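Local coordinates for protein 6-phosphogluconolactonase (Trypanosoma cruzi, PDB 6VYE) that probably hydrolyses 6-phosphogluconolactone to 6-phosphogluconate, the second step of the oxidative pentose phosphate pathway, at residues 66-71 with 104-109; 79-84 with 94-99; 39-44 with 72-77; 159-164 with 211-216. One frame throughout, in Å; residues are numbered along the deposited sequence.

Contact 1. Residues 66-71 with 104-109; sequences EHLHLL and LRDIPE. Unlike the reference sequence in segment 104-109: R105 (reference His).
D106, whose CB lies 4.2 Å from L68 CD1, has its carboxylate oxygen OD1 held by H64 of helix 54-66, which hydrogen-bonds to it through NE2. R105 NH1 stands 3.3 Å from D106 OD1, but the oxygen is well out of the guanidinium plane, so R105 probably adds only electrostatic attraction. The motif is a type I beta turn, L104 to I107, packed against the first turn of helix 68-73; I107 N closes it onto L104 O at 3.1 Å. On the opposing segment H67 occupies the N-cap position, and L71 N bonds back to H67 O at 3.2 Å. Between turn and helix the contact is apolar. L68 (chi1 -166°, CG opposite the backbone N) brings CD1 up to the turn, where its side chain crosses that of D106 at about a right angle and CD1 also comes within 4.2 Å of I107 CD1. I107 extends CD1 into the angle between the two leucines, and its nearest neighbour there is L71 CB, at 3.8 Å. Strand 77-85 backs this cluster through L77, which touches L71, and F79, which touches I107, while D106 lies closer to the surface. One residue further along, the ring of P108 reaches the helix backbone, with P108 CD 4.3 Å from L71 O.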
# COMPACT_ATOMS: atom_id res chain seq x y z
N GLU A 66 10.90 -4.59 -17.74
CA GLU A 66 12.35 -4.59 -17.44
C GLU A 66 12.77 -5.67 -16.44
O GLU A 66 13.97 -5.91 -16.36
CB GLU A 66 12.78 -3.21 -16.95
CG GLU A 66 12.78 -2.21 -18.09
CD GLU A 66 13.18 -0.81 -17.72
OE1 GLU A 66 13.09 0.07 -18.61
OE2 GLU A 66 13.60 -0.62 -16.55
N HIS A 67 11.85 -6.27 -15.69
CA HIS A 67 12.23 -7.18 -14.58
C HIS A 67 11.40 -8.47 -14.60
O HIS A 67 11.30 -9.14 -13.56
CB HIS A 67 12.21 -6.44 -13.26
CG HIS A 67 13.21 -5.33 -13.21
ND1 HIS A 67 14.57 -5.55 -13.12
CD2 HIS A 67 13.06 -3.99 -13.25
CE1 HIS A 67 15.20 -4.40 -13.10
NE2 HIS A 67 14.31 -3.43 -13.16
N LEU A 68 10.89 -8.87 -15.76
CA LEU A 68 10.00 -10.06 -15.79
C LEU A 68 10.78 -11.32 -15.38
O LEU A 68 10.19 -12.21 -14.74
CB LEU A 68 9.38 -10.26 -17.17
CG LEU A 68 8.22 -11.25 -17.20
CD1 LEU A 68 7.24 -10.99 -16.05
CD2 LEU A 68 7.50 -11.16 -18.53
N HIS A 69 12.03 -11.44 -15.80
CA HIS A 69 12.86 -12.61 -15.49
C HIS A 69 12.99 -12.76 -13.97
O HIS A 69 12.91 -13.89 -13.46
CB HIS A 69 14.23 -12.51 -16.19
CG HIS A 69 14.99 -13.77 -15.99
ND1 HIS A 69 15.90 -13.93 -14.94
CD2 HIS A 69 14.92 -14.95 -16.63
CE1 HIS A 69 16.39 -15.16 -15.01
NE2 HIS A 69 15.80 -15.80 -16.01
N LEU A 70 13.19 -11.65 -13.28
CA LEU A 70 13.39 -11.60 -11.83
C LEU A 70 12.10 -12.07 -11.15
O LEU A 70 12.21 -12.79 -10.16
CB LEU A 70 13.78 -10.18 -11.43
CG LEU A 70 13.94 -9.92 -9.94
CD1 LEU A 70 14.99 -10.84 -9.34
CD2 LEU A 70 14.32 -8.48 -9.69
N LEU A 71 10.94 -11.67 -11.67
CA LEU A 71 9.61 -11.87 -11.00
C LEU A 71 8.98 -13.20 -11.40
O LEU A 71 8.37 -13.88 -10.53
CB LEU A 71 8.71 -10.68 -11.34
CG LEU A 71 9.25 -9.32 -10.89
CD1 LEU A 71 8.29 -8.21 -11.23
CD2 LEU A 71 9.61 -9.30 -9.41
N LEU A 104 0.59 -8.87 -13.61
CA LEU A 104 0.38 -10.14 -12.87
C LEU A 104 -0.09 -11.27 -13.80
O LEU A 104 0.02 -12.42 -13.39
CB LEU A 104 -0.57 -9.92 -11.70
CG LEU A 104 -0.07 -8.94 -10.65
CD1 LEU A 104 -1.05 -8.87 -9.48
CD2 LEU A 104 1.30 -9.32 -10.13
N ARG A 105 -0.58 -10.94 -15.00
CA ARG A 105 -1.01 -11.94 -16.01
C ARG A 105 0.17 -12.87 -16.33
O ARG A 105 -0.08 -14.02 -16.64
CB ARG A 105 -1.57 -11.25 -17.26
CG ARG A 105 -0.61 -10.31 -17.98
CD ARG A 105 -1.31 -9.51 -19.09
NE ARG A 105 -0.53 -8.34 -19.50
CZ ARG A 105 0.47 -8.35 -20.39
NH1 ARG A 105 0.78 -9.47 -21.02
NH2 ARG A 105 1.13 -7.25 -20.66
N ASP A 106 1.41 -12.42 -16.17
CA ASP A 106 2.62 -13.23 -16.48
C ASP A 106 3.36 -13.71 -15.22
O ASP A 106 4.51 -14.15 -15.36
CB ASP A 106 3.55 -12.40 -17.34
CG ASP A 106 3.07 -12.33 -18.78
OD1 ASP A 106 3.08 -11.23 -19.38
OD2 ASP A 106 2.64 -13.36 -19.28
N ILE A 107 2.76 -13.64 -14.02
CA ILE A 107 3.39 -14.09 -12.74
C ILE A 107 2.81 -15.45 -12.36
O ILE A 107 1.62 -15.67 -12.48
CB ILE A 107 3.17 -13.04 -11.63
CG1 ILE A 107 3.79 -11.71 -12.03
CG2 ILE A 107 3.67 -13.51 -10.26
CD1 ILE A 107 5.26 -11.78 -12.40
N PRO A 108 3.63 -16.42 -11.90
CA PRO A 108 3.10 -17.70 -11.42
C PRO A 108 1.97 -17.51 -10.40
O PRO A 108 2.00 -16.54 -9.62
CB PRO A 108 4.32 -18.37 -10.77
CG PRO A 108 5.50 -17.77 -11.52
CD PRO A 108 5.10 -16.35 -11.85
N GLU A 109 0.95 -18.36 -10.49
CA GLU A 109 -0.38 -18.16 -9.84
C GLU A 109 -0.21 -18.18 -8.32
O GLU A 109 -0.88 -17.37 -7.63
CB GLU A 109 -1.42 -19.18 -10.30
CG GLU A 109 -1.14 -20.61 -9.88
CD GLU A 109 -2.28 -21.56 -10.19
OE1 GLU A 109 -2.78 -22.20 -9.25
OE2 GLU A 109 -2.71 -21.60 -11.36

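Contact 2. Residues 79-84 with 94-99; sequences FFFGDE and SNYNMA
The E84 carboxylate faces the first turn of helix 95-104 and accepts the N-H groups at its start: OE1 accepts N95 N at 2.8 Å and OE2 accepts Y96 N at 2.9 Å, each on a syn lone pair. The chain of E84 bends at its second torsion (chi2 55°) to bring the group there. S94, the N-cap, secures the same turn by accepting N97 N on OG at 3.0 Å, and a water donating to E84 OE2 also hydrogen-bonds to S94 OG. The N95 amide runs alongside E84, pointing the other way, and sends ND2 to D83 O, 3.0 Å away, along a nearly straight N-H; the donor stands above the carbonyl plane rather than on a lone pair. The F81 ring lies almost parallel to that amide, 12° apart, but nearly perpendicular to the Y96 ring, at 88°. Its CZ meets the Y96 edge in plane, 3.7 Å from Y96 CD1, while A99 CB approaches the F81 edge, 3.9 Å from CE1. D83 OD2 hydrogen-bonds to S176 OG; the D83 side chain is about 4 Å from a phosphate ion that probably came from the crystallisation liquor. Segment 95-99 runs roughly antiparallel to strand 79-81 on the F81 side of the sheet, with A99 also touching L50 of strand 46-50, while F80 packs on helix 128-146.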
# COMPACT_ATOMS: atom_id res chain seq x y z
N PHE A 79 2.78 -11.22 -4.50
CA PHE A 79 1.99 -9.99 -4.69
C PHE A 79 0.68 -10.13 -3.90
O PHE A 79 -0.16 -10.99 -4.24
CB PHE A 79 1.76 -9.76 -6.19
CG PHE A 79 3.01 -9.47 -6.99
CD1 PHE A 79 3.50 -8.18 -7.06
CD2 PHE A 79 3.65 -10.48 -7.70
CE1 PHE A 79 4.65 -7.90 -7.78
CE2 PHE A 79 4.80 -10.20 -8.42
CZ PHE A 79 5.26 -8.90 -8.51
N PHE A 80 0.52 -9.24 -2.93
CA PHE A 80 -0.71 -9.02 -2.13
C PHE A 80 -1.22 -7.62 -2.44
O PHE A 80 -0.55 -6.89 -3.14
CB PHE A 80 -0.37 -9.13 -0.65
CG PHE A 80 0.09 -10.49 -0.19
CD1 PHE A 80 1.41 -10.90 -0.37
CD2 PHE A 80 -0.78 -11.35 0.46
CE1 PHE A 80 1.84 -12.15 0.06
CE2 PHE A 80 -0.35 -12.62 0.86
CZ PHE A 80 0.96 -13.02 0.65
N PHE A 81 -2.38 -7.26 -1.92
CA PHE A 81 -2.99 -5.93 -2.13
C PHE A 81 -3.13 -5.24 -0.78
O PHE A 81 -3.59 -5.90 0.17
CB PHE A 81 -4.31 -6.08 -2.88
CG PHE A 81 -4.08 -6.54 -4.29
CD1 PHE A 81 -3.92 -5.62 -5.32
CD2 PHE A 81 -3.88 -7.89 -4.55
CE1 PHE A 81 -3.66 -6.05 -6.61
CE2 PHE A 81 -3.57 -8.31 -5.84
CZ PHE A 81 -3.49 -7.39 -6.86
N GLY A 82 -2.66 -3.99 -0.72
CA GLY A 82 -2.82 -3.14 0.47
C GLY A 82 -4.28 -2.79 0.66
O GLY A 82 -4.67 -2.54 1.76
N ASP A 83 -5.01 -2.69 -0.44
CA ASP A 83 -6.48 -2.52 -0.44
C ASP A 83 -7.05 -3.03 -1.76
O ASP A 83 -6.30 -3.25 -2.77
CB ASP A 83 -6.90 -1.07 -0.16
CG ASP A 83 -6.59 -0.09 -1.27
OD1 ASP A 83 -5.62 -0.33 -2.02
OD2 ASP A 83 -7.33 0.93 -1.35
N GLU A 84 -8.37 -3.22 -1.73
CA GLU A 84 -9.17 -3.66 -2.88
C GLU A 84 -10.58 -3.10 -2.72
O GLU A 84 -11.10 -3.17 -1.60
CB GLU A 84 -9.21 -5.19 -2.97
CG GLU A 84 -9.90 -5.68 -4.23
CD GLU A 84 -9.29 -5.11 -5.52
OE1 GLU A 84 -9.56 -3.90 -5.85
OE2 GLU A 84 -8.53 -5.86 -6.17
N SER A 94 -11.31 -2.30 -10.05
CA SER A 94 -10.57 -3.40 -9.37
C SER A 94 -9.06 -3.10 -9.39
O SER A 94 -8.51 -2.95 -10.49
CB SER A 94 -10.88 -4.73 -9.99
OG SER A 94 -9.99 -5.75 -9.51
N ASN A 95 -8.39 -3.05 -8.24
CA ASN A 95 -6.90 -2.94 -8.16
C ASN A 95 -6.27 -4.21 -8.76
O ASN A 95 -5.25 -4.12 -9.49
CB ASN A 95 -6.44 -2.71 -6.72
CG ASN A 95 -6.82 -1.34 -6.18
OD1 ASN A 95 -7.02 -0.42 -6.94
ND2 ASN A 95 -6.92 -1.19 -4.87
N TYR A 96 -6.88 -5.36 -8.52
CA TYR A 96 -6.39 -6.65 -9.08
C TYR A 96 -6.45 -6.61 -10.62
O TYR A 96 -5.42 -6.94 -11.28
CB TYR A 96 -7.14 -7.84 -8.49
CG TYR A 96 -6.76 -9.12 -9.18
CD1 TYR A 96 -5.43 -9.50 -9.21
CD2 TYR A 96 -7.68 -9.88 -9.87
CE1 TYR A 96 -5.03 -10.64 -9.88
CE2 TYR A 96 -7.30 -11.03 -10.54
CZ TYR A 96 -5.97 -11.42 -10.53
OH TYR A 96 -5.53 -12.53 -11.18
N ASN A 97 -7.56 -6.13 -11.19
CA ASN A 97 -7.73 -6.03 -12.67
C ASN A 97 -6.59 -5.20 -13.29
O ASN A 97 -5.97 -5.65 -14.32
CB ASN A 97 -9.09 -5.44 -13.04
CG ASN A 97 -9.29 -5.33 -14.54
OD1 ASN A 97 -9.24 -6.34 -15.23
ND2 ASN A 97 -9.47 -4.12 -15.04
N MET A 98 -6.27 -4.05 -12.68
CA MET A 98 -5.22 -3.13 -13.18
C MET A 98 -3.84 -3.80 -13.06
O MET A 98 -3.07 -3.78 -14.05
CB MET A 98 -5.27 -1.80 -12.40
CG MET A 98 -4.16 -0.82 -12.77
SD MET A 98 -2.54 -1.06 -11.88
CE MET A 98 -2.83 -0.15 -10.36
N ALA A 99 -3.50 -4.36 -11.90
CA ALA A 99 -2.19 -5.01 -11.63
C ALA A 99 -2.02 -6.19 -12.60
O ALA A 99 -0.91 -6.39 -13.08
CB ALA A 99 -2.11 -5.46 -10.17
O HOH W 1 -10.25 -7.85 -7.56

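Contact 3. Residues 39-44 with 72-77; sequences SERTNW and KEERAL. With PO4 (phosphate ion), chain C.
The loop leading from helix 24-38 into strand 46-50 meets the C-terminal end of helix 68-73 and the turn that follows it, where R75 leaves helical geometry with positive phi. W44 is the centre of this surface contact. Its indole is sandwiched: A76 CB lies over one face in a CH-pi contact, 4.2 Å from the centroid of the six-membered ring, and R41 CG lies over the opposite face, 3.5 Å above the plane. E74 O comes to the ring edge, 3.5 Å from W44 CE3. The R41 chain, extended from CG to NE, passes along the indole and takes hold of E74 side-on, both nitrogens meeting one oxygen: NH1 is 3.0 Å and NE 3.2 Å from E74 OE1. Guanidinium and carboxylate are nearly coplanar, 10° apart. R41 NH2 donates to O4 of a phosphate ion at 3.0 Å, but the placement of this ion, probably from the crystallisation liquor, is doubtful because O4 crowds R41 CD at 2.9 Å. Each E74 oxygen has its own partner, R41 at OE1 and, weakly, H69 at OE2, which probably stabilises the carboxylate.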
# COMPACT_ATOMS: atom_id res chain seq x y z
N SER A 39 18.20 -9.08 -0.28
CA SER A 39 17.67 -10.26 0.41
C SER A 39 18.25 -11.52 -0.23
O SER A 39 18.15 -11.66 -1.48
CB SER A 39 16.18 -10.25 0.33
OG SER A 39 15.60 -10.91 1.44
N GLU A 40 18.80 -12.43 0.57
CA GLU A 40 19.22 -13.76 0.05
C GLU A 40 18.02 -14.47 -0.61
O GLU A 40 16.88 -14.41 -0.06
CB GLU A 40 19.88 -14.57 1.16
CG GLU A 40 21.24 -14.00 1.52
CD GLU A 40 22.07 -14.86 2.45
OE1 GLU A 40 23.31 -14.87 2.31
OE2 GLU A 40 21.46 -15.52 3.30
N ARG A 41 18.28 -15.11 -1.77
CA ARG A 41 17.28 -15.85 -2.59
C ARG A 41 16.49 -16.86 -1.73
O ARG A 41 15.36 -17.17 -2.10
CB ARG A 41 17.96 -16.54 -3.78
CG ARG A 41 18.23 -15.61 -4.95
CD ARG A 41 19.04 -16.25 -6.07
NE ARG A 41 19.11 -15.45 -7.29
CZ ARG A 41 19.95 -14.43 -7.50
NH1 ARG A 41 19.91 -13.75 -8.64
NH2 ARG A 41 20.76 -14.02 -6.54
N THR A 42 17.05 -17.35 -0.62
CA THR A 42 16.37 -18.34 0.25
C THR A 42 15.18 -17.71 0.98
O THR A 42 14.37 -18.45 1.47
CB THR A 42 17.37 -19.03 1.18
OG1 THR A 42 17.98 -18.03 1.98
CG2 THR A 42 18.39 -19.86 0.44
N ASN A 43 15.09 -16.38 1.05
CA ASN A 43 13.97 -15.64 1.71
C ASN A 43 12.93 -15.26 0.67
O ASN A 43 11.79 -14.88 1.08
CB ASN A 43 14.42 -14.36 2.41
CG ASN A 43 15.42 -14.64 3.51
OD1 ASN A 43 15.29 -15.61 4.23
ND2 ASN A 43 16.48 -13.86 3.57
N TRP A 44 13.28 -15.38 -0.62
CA TRP A 44 12.31 -15.15 -1.72
C TRP A 44 11.27 -16.27 -1.67
O TRP A 44 11.57 -17.39 -1.27
CB TRP A 44 13.00 -15.07 -3.08
CG TRP A 44 14.04 -14.01 -3.22
CD1 TRP A 44 14.53 -13.15 -2.27
CD2 TRP A 44 14.76 -13.71 -4.44
NE1 TRP A 44 15.51 -12.37 -2.82
CE2 TRP A 44 15.67 -12.68 -4.14
CE3 TRP A 44 14.74 -14.25 -5.73
CZ2 TRP A 44 16.54 -12.16 -5.10
CZ3 TRP A 44 15.59 -13.73 -6.68
CH2 TRP A 44 16.49 -12.71 -6.36
N LYS A 72 9.09 -13.58 -12.67
CA LYS A 72 8.44 -14.80 -13.21
C LYS A 72 9.35 -16.02 -13.02
O LYS A 72 8.93 -16.94 -12.32
CB LYS A 72 8.03 -14.58 -14.67
CG LYS A 72 7.64 -15.81 -15.47
CD LYS A 72 7.30 -15.41 -16.90
CE LYS A 72 6.14 -16.17 -17.48
NZ LYS A 72 6.50 -17.55 -17.83
N GLU A 73 10.54 -16.03 -13.62
CA GLU A 73 11.50 -17.17 -13.56
C GLU A 73 12.11 -17.30 -12.16
O GLU A 73 12.29 -18.44 -11.73
CB GLU A 73 12.66 -17.04 -14.55
CG GLU A 73 12.34 -17.61 -15.92
CD GLU A 73 11.23 -16.87 -16.63
OE1 GLU A 73 11.21 -15.63 -16.56
OE2 GLU A 73 10.34 -17.54 -17.18
N GLU A 74 12.49 -16.18 -11.53
CA GLU A 74 13.28 -16.21 -10.26
C GLU A 74 12.32 -16.09 -9.06
O GLU A 74 12.81 -16.24 -7.92
CB GLU A 74 14.40 -15.18 -10.24
CG GLU A 74 15.52 -15.43 -11.23
CD GLU A 74 16.75 -14.57 -10.95
OE1 GLU A 74 17.25 -14.58 -9.78
OE2 GLU A 74 17.19 -13.82 -11.87
N ARG A 75 11.02 -15.89 -9.30
CA ARG A 75 9.97 -15.91 -8.24
C ARG A 75 10.37 -14.98 -7.09
O ARG A 75 10.34 -15.43 -5.92
CB ARG A 75 9.79 -17.36 -7.77
CG ARG A 75 9.40 -18.32 -8.88
CD ARG A 75 9.38 -19.79 -8.51
NE ARG A 75 8.74 -20.00 -7.21
CZ ARG A 75 7.44 -20.09 -7.00
NH1 ARG A 75 6.58 -20.02 -7.99
NH2 ARG A 75 6.98 -20.29 -5.78
N ALA A 76 10.79 -13.74 -7.36
CA ALA A 76 11.33 -12.81 -6.35
C ALA A 76 10.24 -12.24 -5.43
O ALA A 76 10.59 -11.91 -4.27
CB ALA A 76 12.10 -11.72 -7.01
N LEU A 77 8.97 -12.19 -5.86
CA LEU A 77 7.89 -11.45 -5.15
C LEU A 77 6.61 -12.29 -5.09
O LEU A 77 6.23 -12.94 -6.09
CB LEU A 77 7.60 -10.10 -5.83
CG LEU A 77 8.63 -8.98 -5.61
CD1 LEU A 77 8.24 -7.70 -6.34
CD2 LEU A 77 8.88 -8.68 -4.15
P PO4 C . 21.96 -15.06 -3.10
O1 PO4 C . 23.40 -15.35 -3.57
O2 PO4 C . 21.82 -15.58 -1.70
O3 PO4 C . 21.79 -13.57 -3.06
O4 PO4 C . 21.05 -15.69 -4.06

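Contact 4. Residues 159-164 with 211-216; sequences PVFDIV and PITIIH
A buried contact joins the approach to the central strand 163-167 with the short helix 211-215, partly through apolar side chains and partly through one shared water. That water bridges the backbones: it donates to P159 O at 2.9 Å and to T213 O at 2.7 Å, and accepts from F161 N at 2.8 Å. These three bonds satisfy main-chain polar groups in an otherwise largely apolar setting. The water also lies in the plane of the F161 ring, at its edge. T213 presents its methyl to the same ring, CG2 approaching the edge 3.7 Å from F161 CD2. Its first torsion (chi1 -58°) sets CG2 anti to the backbone N and turns OG1 elsewhere, to hydrogen bonds with A190 O and T210 OG1. Further along, V164 CG1 meets I214 CG1 at 4.1 Å, the two side chains crossing at about a right angle, and I214 also touches V220. V160 CG1 lies 3.5 Å from H216 O, just past the helix end. The imidazole of H216 turns back on its own helix, with ND1 donating to I212 O at 3.2 Å and the acceptor in the ring plane. Helix 211-215, in the connection from strand 206-209 to strand 219-224, thus packs beside strand 163-167 of the mixed sheet, consistent with the Rossmann-like alpha/beta fold of the 6-phosphogluconolactonase and glucosamine-6-phosphate isomerase family.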
# COMPACT_ATOMS: atom_id res chain seq x y z
N PRO A 159 1.15 -10.40 10.46
CA PRO A 159 2.07 -10.74 9.39
C PRO A 159 3.02 -9.56 9.20
O PRO A 159 2.65 -8.43 9.42
CB PRO A 159 1.17 -11.02 8.19
CG PRO A 159 -0.04 -10.14 8.46
CD PRO A 159 -0.21 -10.11 9.97
N VAL A 160 4.26 -9.86 8.84
CA VAL A 160 5.33 -8.87 8.63
C VAL A 160 5.60 -8.88 7.13
O VAL A 160 6.13 -9.86 6.63
CB VAL A 160 6.57 -9.17 9.49
CG1 VAL A 160 7.75 -8.26 9.15
CG2 VAL A 160 6.24 -9.03 10.96
N PHE A 161 5.09 -7.87 6.43
CA PHE A 161 5.32 -7.67 4.97
C PHE A 161 6.77 -7.20 4.77
O PHE A 161 7.31 -6.46 5.60
CB PHE A 161 4.29 -6.71 4.40
CG PHE A 161 2.98 -7.35 4.03
CD1 PHE A 161 2.81 -7.94 2.80
CD2 PHE A 161 1.92 -7.37 4.92
CE1 PHE A 161 1.59 -8.46 2.44
CE2 PHE A 161 0.71 -7.93 4.58
CZ PHE A 161 0.56 -8.53 3.36
N ASP A 162 7.41 -7.72 3.73
CA ASP A 162 8.73 -7.23 3.29
C ASP A 162 8.56 -5.81 2.71
O ASP A 162 9.34 -4.93 3.09
CB ASP A 162 9.34 -8.19 2.26
CG ASP A 162 9.72 -9.51 2.87
OD1 ASP A 162 10.54 -9.50 3.86
OD2 ASP A 162 9.15 -10.53 2.42
N ILE A 163 7.59 -5.60 1.80
CA ILE A 163 7.41 -4.29 1.14
C ILE A 163 5.94 -3.89 1.26
O ILE A 163 5.06 -4.73 0.96
CB ILE A 163 7.91 -4.30 -0.31
CG1 ILE A 163 9.32 -4.88 -0.43
CG2 ILE A 163 7.81 -2.90 -0.89
CD1 ILE A 163 9.89 -4.91 -1.81
N VAL A 164 5.68 -2.65 1.67
CA VAL A 164 4.33 -2.08 1.49
C VAL A 164 4.44 -0.84 0.61
O VAL A 164 5.16 0.10 0.97
CB VAL A 164 3.66 -1.79 2.84
CG1 VAL A 164 2.36 -1.02 2.61
CG2 VAL A 164 3.42 -3.07 3.61
N PRO A 211 -3.16 0.28 9.92
CA PRO A 211 -1.92 0.93 10.36
C PRO A 211 -0.94 -0.05 11.02
O PRO A 211 0.23 -0.02 10.70
CB PRO A 211 -2.45 2.06 11.27
CG PRO A 211 -3.83 2.35 10.73
CD PRO A 211 -4.37 0.97 10.36
N ILE A 212 -1.39 -0.92 11.93
CA ILE A 212 -0.44 -1.80 12.69
C ILE A 212 0.33 -2.68 11.68
O ILE A 212 1.51 -2.90 11.89
CB ILE A 212 -1.13 -2.61 13.80
CG1 ILE A 212 -0.12 -3.32 14.71
CG2 ILE A 212 -2.13 -3.61 13.25
CD1 ILE A 212 0.92 -2.37 15.35
N THR A 213 -0.28 -3.10 10.59
CA THR A 213 0.37 -3.92 9.56
C THR A 213 1.44 -3.12 8.83
O THR A 213 2.49 -3.68 8.64
CB THR A 213 -0.60 -4.49 8.52
OG1 THR A 213 -1.58 -5.26 9.22
CG2 THR A 213 0.12 -5.38 7.53
N ILE A 214 1.14 -1.89 8.42
CA ILE A 214 2.09 -1.00 7.70
C ILE A 214 3.23 -0.63 8.65
O ILE A 214 4.44 -0.63 8.23
CB ILE A 214 1.35 0.23 7.13
CG1 ILE A 214 0.34 -0.20 6.07
CG2 ILE A 214 2.34 1.27 6.58
CD1 ILE A 214 -0.65 0.86 5.69
N ILE A 215 2.89 -0.33 9.89
CA ILE A 215 3.87 0.10 10.93
C ILE A 215 4.93 -1.00 11.14
O ILE A 215 6.08 -0.63 11.42
CB ILE A 215 3.12 0.48 12.22
CG1 ILE A 215 2.52 1.89 12.06
CG2 ILE A 215 4.03 0.40 13.44
CD1 ILE A 215 1.45 2.24 13.08
N HIS A 216 4.59 -2.27 10.96
CA HIS A 216 5.53 -3.41 11.15
C HIS A 216 6.12 -3.97 9.86
O HIS A 216 6.83 -5.00 9.97
CB HIS A 216 4.82 -4.47 11.99
CG HIS A 216 4.85 -4.06 13.42
ND1 HIS A 216 3.81 -3.33 14.00
CD2 HIS A 216 5.81 -4.20 14.35
CE1 HIS A 216 4.14 -3.08 15.25
NE2 HIS A 216 5.35 -3.61 15.48
O HOH W 2 3.58 -6.07 7.99

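From the N terminus, contact 3 opens first, at 39-44, and closes at 72-77 around strand 46-50 and helix 54-66. Contact 1 starts inside that loop, at 66-71, and ends beyond it, at 104-109, so the two cross and share helix 68-73. Contact 2, 79-84 with 94-99, closes a short loop nested within contact 1 and touches it where L104 packs on F79 and F81. Contact 4 follows in series, tying 159-164 to 211-216 after the others have closed. It touches contact 2 through F161 and F80. Contacts 1 and 3 tie helix 68-73 to the loops after helices 95-104 and 24-38; contacts 2 and 4 lie against the mixed sheet.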